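Local coordinates for protein phosphodiesterase (Candida albicans, PDB 6CPU) that belongs to the phosphodiesterases of the HD superfamily, whose largely helical domain here holds a zinc and a magnesium ion, at residues Ala285-Leu290 with Gly341-Ala346; Ala332-Ile337 with Leu452-Leu457; Leu28-Phe33 with Glu192-Ile197. One frame throughout, in Å; residues are numbered along the deposited sequence.

Interaction 1 of 3, residues Ala285-Leu290 with Gly341-Ala346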
loop_
_atom_site.group_PDB
_atom_site.type_symbol
_atom_site.label_atom_id
_atom_site.label_comp_id
_atom_site.label_asym_id
_atom_site.label_seq_id
_atom_site.Cartn_x
_atom_site.Cartn_y
_atom_site.Cartn_z
ATOM N N ALA A 285 5.832 -10.624 -4.472
ATOM C CA ALA A 285 5.747 -11.302 -5.777
ATOM C C ALA A 285 6.830 -10.803 -6.709
ATOM O O ALA A 285 7.581 -11.601 -7.275
ATOM C CB ALA A 285 4.378 -11.107 -6.402
ATOM N N CYS A 286 6.928 -9.483 -6.863
ATOM C CA CYS A 286 8.008 -8.883 -7.663
ATOM C C CYS A 286 9.370 -9.359 -7.183
ATOM O O CYS A 286 10.251 -9.690 -7.988
ATOM C CB CYS A 286 7.983 -7.353 -7.585
ATOM S SG CYS A 286 6.857 -6.570 -8.745
ATOM N N PHE A 287 9.538 -9.365 -5.867
ATOM C CA PHE A 287 10.790 -9.792 -5.246
ATOM C C PHE A 287 11.165 -11.214 -5.699
ATOM O O PHE A 287 12.292 -11.454 -6.130
ATOM C CB PHE A 287 10.656 -9.717 -3.728
ATOM C CG PHE A 287 11.956 -9.799 -2.989
ATOM C CD1 PHE A 287 12.884 -8.781 -3.085
ATOM C CD2 PHE A 287 12.234 -10.879 -2.168
ATOM C CE1 PHE A 287 14.077 -8.834 -2.393
ATOM C CE2 PHE A 287 13.431 -10.942 -1.463
ATOM C CZ PHE A 287 14.355 -9.919 -1.582
ATOM N N HIS A 288 10.209 -12.133 -5.636
ATOM C CA HIS A 288 10.455 -13.510 -6.103
ATOM C C HIS A 288 10.728 -13.584 -7.610
ATOM O O HIS A 288 11.685 -14.258 -8.023
ATOM C CB HIS A 288 9.322 -14.451 -5.706
ATOM C CG HIS A 288 9.510 -15.077 -4.360
ATOM N ND1 HIS A 288 9.664 -16.438 -4.186
ATOM C CD2 HIS A 288 9.592 -14.526 -3.124
ATOM C CE1 HIS A 288 9.825 -16.698 -2.901
ATOM N NE2 HIS A 288 9.777 -15.555 -2.234
ATOM N N PHE A 289 9.928 -12.880 -8.422
ATOM C CA PHE A 289 10.190 -12.809 -9.864
ATOM C C PHE A 289 11.628 -12.393 -10.138
ATOM O O PHE A 289 12.336 -13.045 -10.911
ATOM C CB PHE A 289 9.241 -11.831 -10.589
ATOM C CG PHE A 289 7.776 -12.218 -10.548
ATOM C CD1 PHE A 289 7.364 -13.506 -10.240
ATOM C CD2 PHE A 289 6.805 -11.271 -10.857
ATOM C CE1 PHE A 289 6.022 -13.843 -10.223
ATOM C CE2 PHE A 289 5.462 -11.604 -10.847
ATOM C CZ PHE A 289 5.067 -12.883 -10.524
ATOM N N LEU A 290 12.061 -11.312 -9.500
ATOM C CA LEU A 290 13.392 -10.772 -9.715
ATOM C C LEU A 290 14.519 -11.723 -9.281
ATOM O O LEU A 290 15.577 -11.758 -9.916
ATOM C CB LEU A 290 13.527 -9.426 -9.012
ATOM C CG LEU A 290 12.692 -8.302 -9.649
ATOM C CD1 LEU A 290 12.388 -7.196 -8.643
ATOM C CD2 LEU A 290 13.403 -7.741 -10.873
ATOM N N GLY A 341 13.980 0.079 -8.468
ATOM C CA GLY A 341 12.868 0.890 -8.971
ATOM C C GLY A 341 11.573 0.116 -9.119
ATOM O O GLY A 341 10.499 0.636 -8.812
ATOM N N LEU A 342 11.671 -1.130 -9.586
ATOM C CA LEU A 342 10.504 -1.988 -9.735
ATOM C C LEU A 342 9.919 -2.313 -8.362
ATOM O O LEU A 342 8.698 -2.257 -8.169
ATOM C CB LEU A 342 10.869 -3.293 -10.450
ATOM C CG LEU A 342 9.807 -4.014 -11.288
ATOM C CD1 LEU A 342 10.050 -5.515 -11.254
ATOM C CD2 LEU A 342 8.367 -3.737 -10.891
ATOM N N LEU A 343 10.797 -2.661 -7.423
ATOM C CA LEU A 343 10.366 -2.994 -6.070
ATOM C C LEU A 343 9.705 -1.799 -5.378
ATOM O O LEU A 343 8.653 -1.954 -4.769
ATOM C CB LEU A 343 11.539 -3.484 -5.237
ATOM C CG LEU A 343 12.087 -4.828 -5.724
ATOM C CD1 LEU A 343 13.435 -5.108 -5.090
ATOM C CD2 LEU A 343 11.098 -5.941 -5.443
ATOM N N VAL A 344 10.330 -0.627 -5.476
ATOM C CA VAL A 344 9.745 0.607 -4.933
ATOM C C VAL A 344 8.380 0.903 -5.588
ATOM O O VAL A 344 7.420 1.216 -4.885
ATOM C CB VAL A 344 10.732 1.798 -5.006
ATOM C CG1 VAL A 344 10.051 3.110 -4.672
ATOM C CG2 VAL A 344 11.894 1.580 -4.040
ATOM N N ALA A 345 8.265 0.760 -6.905
ATOM C CA ALA A 345 6.961 0.941 -7.565
ATOM C C ALA A 345 5.906 -0.034 -7.089
ATOM O O ALA A 345 4.763 0.356 -6.884
ATOM C CB ALA A 345 7.099 0.859 -9.080
ATOM N N ALA A 346 6.261 -1.310 -6.907
ATOM C CA ALA A 346 5.300 -2.266 -6.383
ATOM C C ALA A 346 4.818 -1.853 -4.987
ATOM O O ALA A 346 3.623 -1.943 -4.681
ATOM C CB ALA A 346 5.907 -3.672 -6.352
#
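C286 and L343 mark the point where two helices of the all-helical phosphodiesterase domain, of the HD superfamily, pack nearly antiparallel. The axes of 285-290 and 341-346 approach to 9.8 Å with 161° between their directions, and no hydrogen bond crosses between them. The tightest part lies around L290. Its CD1 and the CD2 of L343 reach toward each other tip to tip, 3.7 Å apart. L342 crosses the same leucine obliquely, its CD1 3.9 Å from L290 CD1. With CG roughly anti to the backbone N (chi1 -151°), L342 points its fork across the interface, CD1 at L290 and CD2 toward C286.

At the F287 ring the fit is looser, although CD2 of L343 lies 3.8 Å from the backbone N of F287. That methyl stands at the edge of the phenyl ring, near its plane; F287 CD1 is the nearest ring atom, 4.1 Å from L343 CD2. Solvent has no part in this looser side either: every touching residue is buried, and helix 227-242 comes against both side chains, M237 on F287, I238 and A241 on L343. A461 of helix 446-462 packs on C286. Further along, A346 links the packing to the metal centre, since its carbonyl oxygen is hydrogen-bonded to ND1 of the zinc ligand H349. The sulfur of C286 faces the notch between two methyls of the other helix, SG being 3.9 Å from both L342 CD2 and A346 CB.

Interaction 2 of 3, residues Ala332-Ile337 with Leu452-Leu457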
loop_
_atom_site.group_PDB
_atom_site.type_symbol
_atom_site.label_atom_id
_atom_site.label_comp_id
_atom_site.label_asym_id
_atom_site.label_seq_id
_atom_site.Cartn_x
_atom_site.Cartn_y
_atom_site.Cartn_z
ATOM N N ALA A 332 20.765 -10.322 -16.354
ATOM C CA ALA A 332 19.315 -10.313 -16.241
ATOM C C ALA A 332 18.776 -9.131 -17.037
ATOM O O ALA A 332 19.519 -8.201 -17.359
ATOM C CB ALA A 332 18.900 -10.206 -14.782
ATOM N N SER A 333 17.486 -9.172 -17.354
ATOM C CA SER A 333 16.858 -8.093 -18.109
ATOM C C SER A 333 16.979 -6.767 -17.358
ATOM O O SER A 333 17.378 -5.761 -17.943
ATOM C CB SER A 333 15.390 -8.411 -18.398
ATOM O OG SER A 333 15.269 -9.574 -19.201
ATOM N N LEU A 334 16.658 -6.779 -16.064
ATOM C CA LEU A 334 16.717 -5.571 -15.236
ATOM C C LEU A 334 17.968 -5.549 -14.366
ATOM O O LEU A 334 18.247 -6.495 -13.633
ATOM C CB LEU A 334 15.463 -5.460 -14.354
ATOM C CG LEU A 334 14.113 -5.431 -15.078
ATOM C CD1 LEU A 334 12.959 -5.324 -14.086
ATOM C CD2 LEU A 334 14.065 -4.284 -16.076
ATOM N N ASN A 335 18.717 -4.458 -14.456
ATOM C CA ASN A 335 19.903 -4.247 -13.632
ATOM C C ASN A 335 19.534 -3.875 -12.170
ATOM O O ASN A 335 18.337 -3.811 -11.832
ATOM C CB ASN A 335 20.829 -3.214 -14.306
ATOM C CG ASN A 335 20.369 -1.775 -14.126
ATOM O OD1 ASN A 335 19.354 -1.497 -13.479
ATOM N ND2 ASN A 335 21.130 -0.845 -14.698
ATOM N N PRO A 336 20.545 -3.661 -11.297
ATOM C CA PRO A 336 20.239 -3.452 -9.868
ATOM C C PRO A 336 19.378 -2.224 -9.533
ATOM O O PRO A 336 18.456 -2.346 -8.721
ATOM C CB PRO A 336 21.624 -3.324 -9.228
ATOM C CG PRO A 336 22.509 -4.150 -10.116
ATOM C CD PRO A 336 21.991 -3.903 -11.504
ATOM N N ILE A 337 19.663 -1.068 -10.129
ATOM C CA ILE A 337 18.856 0.131 -9.848
ATOM C C ILE A 337 17.445 0.024 -10.431
ATOM O O ILE A 337 16.484 0.465 -9.803
ATOM C CB ILE A 337 19.551 1.450 -10.257
ATOM C CG1 ILE A 337 18.839 2.638 -9.596
ATOM C CG2 ILE A 337 19.602 1.619 -11.772
ATOM C CD1 ILE A 337 19.651 3.913 -9.603
ATOM N N LEU A 452 9.008 -1.777 -20.486
ATOM C CA LEU A 452 8.071 -2.842 -20.810
ATOM C C LEU A 452 8.236 -4.045 -19.893
ATOM O O LEU A 452 7.247 -4.596 -19.417
ATOM C CB LEU A 452 8.211 -3.278 -22.276
ATOM C CG LEU A 452 7.270 -4.405 -22.708
ATOM C CD1 LEU A 452 5.813 -3.961 -22.705
ATOM C CD2 LEU A 452 7.670 -4.926 -24.087
ATOM N N ILE A 453 9.472 -4.473 -19.664
ATOM C CA ILE A 453 9.705 -5.602 -18.767
ATOM C C ILE A 453 9.204 -5.255 -17.362
ATOM O O ILE A 453 8.501 -6.041 -16.736
ATOM C CB ILE A 453 11.189 -6.017 -18.696
ATOM C CG1 ILE A 453 11.709 -6.446 -20.080
ATOM C CG2 ILE A 453 11.370 -7.151 -17.698
ATOM C CD1 ILE A 453 10.806 -7.414 -20.805
ATOM N N SER A 454 9.553 -4.062 -16.899
ATOM C CA SER A 454 9.080 -3.560 -15.604
ATOM C C SER A 454 7.555 -3.568 -15.532
ATOM O O SER A 454 6.984 -4.056 -14.554
ATOM C CB SER A 454 9.622 -2.164 -15.368
ATOM O OG SER A 454 11.036 -2.190 -15.369
ATOM N N ALA A 455 6.902 -3.067 -16.585
ATOM C CA ALA A 455 5.442 -3.035 -16.662
ATOM C C ALA A 455 4.819 -4.419 -16.596
ATOM O O ALA A 455 3.816 -4.634 -15.922
ATOM C CB ALA A 455 4.995 -2.329 -17.933
ATOM N N LEU A 456 5.411 -5.366 -17.311
ATOM C CA LEU A 456 4.894 -6.722 -17.318
ATOM C C LEU A 456 5.065 -7.397 -15.966
ATOM O O LEU A 456 4.192 -8.121 -15.525
ATOM C CB LEU A 456 5.573 -7.543 -18.421
ATOM C CG LEU A 456 5.254 -7.072 -19.847
ATOM C CD1 LEU A 456 6.184 -7.757 -20.846
ATOM C CD2 LEU A 456 3.795 -7.310 -20.202
ATOM N N LEU A 457 6.188 -7.158 -15.312
ATOM C CA LEU A 457 6.450 -7.801 -14.030
ATOM C C LEU A 457 5.501 -7.271 -12.954
ATOM O O LEU A 457 4.881 -8.056 -12.239
ATOM C CB LEU A 457 7.916 -7.641 -13.622
ATOM C CG LEU A 457 8.891 -8.504 -14.444
ATOM C CD1 LEU A 457 10.317 -8.290 -13.980
ATOM C CD2 LEU A 457 8.505 -9.972 -14.362
#
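Apolar contacts between L334 and segment 452-457 of helix 446-462 do most of the work here. L334 enters from an extended piece of chain, while I453 and L457, one helical turn apart, present their side chains from the same helix. The isobutyl group and I453 slide past each other in opposite directions, with L334 CG 4.2 Å from I453 CG2. With L457 the meeting is tip to tip: CD1 of L334 stands 4.0 Å from CD1 of L457. Chi2 of L334 (180°) sets CD1 anti to CA, which carries that methyl out to L457. S333, which is exposed, adds a marginal touch, its CB 4.3 Å from I453 CG2.

In the helical phosphodiesterase fold this places the lead-in to helix 336-348 against helix 446-462, which ends at the zinc ligand D462. L342 of the former helix packs on both L334 and L457.

Polar groups are met within their own surroundings, and none bonds across the contact. The hydroxyl of S454 lies against the leucine methyls, with OG 3.7 Å from L334 CD2, yet it is not left without a polar partner: it hydrogen-bonds to the carbonyl oxygen of V450, one turn earlier in its helix. Next to L334, N335 is the N-cap of helix 336-348, its OD1 accepting from the backbone N of Q338 while its ND2 is tied to the carbonyl oxygen of I403.

Interaction 3 of 3, residues Leu28-Phe33 with Glu192-Ile197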
loop_
_atom_site.group_PDB
_atom_site.type_symbol
_atom_site.label_atom_id
_atom_site.label_comp_id
_atom_site.label_asym_id
_atom_site.label_seq_id
_atom_site.Cartn_x
_atom_site.Cartn_y
_atom_site.Cartn_z
ATOM N N LEU A 28 3.677 11.689 21.528
ATOM C CA LEU A 28 2.407 11.893 20.806
ATOM C C LEU A 28 2.509 11.396 19.347
ATOM O O LEU A 28 1.632 10.671 18.861
ATOM C CB LEU A 28 2.007 13.372 20.849
ATOM C CG LEU A 28 0.563 13.693 20.463
ATOM C CD1 LEU A 28 0.096 15.002 21.103
ATOM C CD2 LEU A 28 0.409 13.778 18.957
ATOM N N ILE A 29 3.598 11.752 18.676
ATOM C CA ILE A 29 3.850 11.299 17.293
ATOM C C ILE A 29 3.916 9.766 17.219
ATOM O O ILE A 29 3.329 9.158 16.320
ATOM C CB ILE A 29 5.130 11.930 16.711
ATOM C CG1 ILE A 29 4.907 13.424 16.449
ATOM C CG2 ILE A 29 5.525 11.275 15.400
ATOM C CD1 ILE A 29 6.187 14.196 16.171
ATOM N N CYS A 30 4.586 9.143 18.185
ATOM C CA CYS A 30 4.715 7.685 18.185
ATOM C C CYS A 30 3.357 7.009 18.343
ATOM O O CYS A 30 3.095 5.989 17.713
ATOM C CB CYS A 30 5.669 7.222 19.268
ATOM S SG CYS A 30 7.383 7.637 18.908
ATOM N N HIS A 31 2.501 7.580 19.180
ATOM C CA HIS A 31 1.120 7.110 19.331
ATOM C C HIS A 31 0.392 7.148 17.984
ATOM O O HIS A 31 -0.326 6.203 17.634
ATOM C CB HIS A 31 0.419 7.995 20.365
ATOM C CG HIS A 31 -1.038 7.723 20.540
ATOM N ND1 HIS A 31 -1.515 6.668 21.286
ATOM C CD2 HIS A 31 -2.125 8.403 20.114
ATOM C CE1 HIS A 31 -2.835 6.701 21.298
ATOM N NE2 HIS A 31 -3.231 7.741 20.589
ATOM N N LEU A 32 0.580 8.241 17.237
ATOM C CA LEU A 32 -0.070 8.404 15.938
ATOM C C LEU A 32 0.461 7.410 14.918
ATOM O O LEU A 32 -0.328 6.852 14.176
ATOM C CB LEU A 32 0.092 9.833 15.415
ATOM C CG LEU A 32 -0.593 10.912 16.242
ATOM C CD1 LEU A 32 -0.247 12.246 15.630
ATOM C CD2 LEU A 32 -2.099 10.718 16.296
ATOM N N PHE A 33 1.784 7.193 14.871
ATOM C CA PHE A 33 2.373 6.229 13.908
ATOM C C PHE A 33 1.804 4.820 14.093
ATOM O O PHE A 33 1.639 4.090 13.112
ATOM C CB PHE A 33 3.900 6.174 14.000
ATOM C CG PHE A 33 4.618 7.206 13.160
ATOM C CD1 PHE A 33 4.410 7.295 11.788
ATOM C CD2 PHE A 33 5.545 8.065 13.743
ATOM C CE1 PHE A 33 5.083 8.237 11.028
ATOM C CE2 PHE A 33 6.226 8.989 12.985
ATOM C CZ PHE A 33 6.003 9.081 11.628
ATOM N N GLU A 192 16.014 11.063 13.312
ATOM C CA GLU A 192 17.031 11.359 14.317
ATOM C C GLU A 192 16.552 11.038 15.731
ATOM O O GLU A 192 17.309 10.483 16.536
ATOM C CB GLU A 192 17.413 12.836 14.215
ATOM C CG GLU A 192 18.762 13.185 14.813
ATOM C CD GLU A 192 19.030 14.681 14.800
ATOM O OE1 GLU A 192 19.678 15.169 15.746
ATOM O OE2 GLU A 192 18.580 15.372 13.860
ATOM N N GLU A 193 15.292 11.357 16.032
ATOM C CA GLU A 193 14.760 11.209 17.395
ATOM C C GLU A 193 13.898 9.981 17.676
ATOM O O GLU A 193 13.794 9.562 18.826
ATOM C CB GLU A 193 13.980 12.455 17.777
ATOM C CG GLU A 193 14.849 13.707 17.796
ATOM C CD GLU A 193 14.167 14.879 18.470
ATOM O OE1 GLU A 193 13.472 14.685 19.492
ATOM O OE2 GLU A 193 14.326 16.008 17.978
ATOM N N ILE A 194 13.264 9.411 16.656
ATOM C CA ILE A 194 12.387 8.253 16.878
ATOM C C ILE A 194 13.092 6.971 16.499
ATOM O O ILE A 194 13.720 6.898 15.449
ATOM C CB ILE A 194 11.074 8.380 16.082
ATOM C CG1 ILE A 194 10.302 9.592 16.596
ATOM C CG2 ILE A 194 10.247 7.096 16.193
ATOM C CD1 ILE A 194 9.068 9.945 15.807
ATOM N N ASN A 195 12.986 5.966 17.370
ATOM C CA ASN A 195 13.515 4.634 17.115
ATOM C C ASN A 195 12.377 3.763 16.568
ATOM O O ASN A 195 11.606 3.182 17.321
ATOM C CB ASN A 195 14.105 4.034 18.400
ATOM C CG ASN A 195 15.086 2.908 18.125
ATOM O OD1 ASN A 195 15.645 2.811 17.034
ATOM N ND2 ASN A 195 15.304 2.054 19.114
ATOM N N PHE A 196 12.271 3.698 15.249
ATOM C CA PHE A 196 11.082 3.112 14.621
ATOM C C PHE A 196 10.869 1.621 14.900
ATOM O O PHE A 196 9.717 1.167 14.983
ATOM C CB PHE A 196 11.052 3.450 13.127
ATOM C CG PHE A 196 10.572 4.846 12.854
ATOM C CD1 PHE A 196 9.219 5.102 12.678
ATOM C CD2 PHE A 196 11.458 5.915 12.829
ATOM C CE1 PHE A 196 8.761 6.383 12.453
ATOM C CE2 PHE A 196 11.002 7.200 12.608
ATOM C CZ PHE A 196 9.660 7.435 12.409
ATOM N N ILE A 197 11.954 0.873 15.110
ATOM C CA ILE A 197 11.837 -0.545 15.448
ATOM C C ILE A 197 11.042 -0.763 16.737
ATOM O O ILE A 197 10.353 -1.781 16.878
ATOM C CB ILE A 197 13.230 -1.233 15.553
ATOM C CG1 ILE A 197 13.099 -2.765 15.544
ATOM C CG2 ILE A 197 13.973 -0.768 16.800
ATOM C CD1 ILE A 197 12.952 -3.374 14.168
#
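F33 and F196 form a T-shaped (edge-to-face) pair that fastens helix 25-34, packed on the N-terminal parallel sheet, to the turn following helix 177-193. The F196 ring turns its edge toward the face of F33, with centroids 5.2 Å apart and planes at 71°. The edge does not point at the middle of that face: F196 CE1 lies 3.7 Å above the F33 plane, offset toward the rim. Both rings have further aromatic neighbours, F95 meeting F33 edge-to-face and F261 meeting F196.

I194 touches both phenylalanines and the helix. It is the first residue after helix 177-193 to leave helical backbone angles, and its two branches divide the work. CG1 lies anti to the carbonyl carbon (chi1 -64°) and carries CD1 toward the helix, where this methyl approaches the edge of the F33 ring, near its plane, 4.1 Å from F33 CE2. The other branch, CG2, sits 3.6 Å above the F196 plane over the ring centre, a methyl on the face of the very ring whose edge is turned to F33.

The turn itself is held by N254 of helix 253-264, its ND2 bonded to the carbonyl oxygen of I194 and its OD1 to the backbone N of F196. On the helix side, I29 crosses I194 at about a right angle, I29 CG2 lying 3.8 Å from I194 CD1, and SG of C30 lies 4.0 Å from I194 CG2.

How the interactions relate
Followed from the N terminus, interaction 3 comes first: it closes a long loop from helix 25-34 to the end of helix 177-193, joining the region of the N-terminal parallel sheet to a helical part of the chain. That loop is complete before either other contact opens. Interaction 1 then starts at 285-290, and interaction 2 opens at 332-337, before interaction 1 closes at 341-346; interaction 2 closes only at 452-457, so these two cross. Both use helix 336-348 and they touch directly, L342 CD1 lying 3.8 Å from L457 CB, which binds helices 276-292, 336-348 and 446-462 together. Interaction 3 stands apart, its nearest atoms about 17 Å from interaction 1.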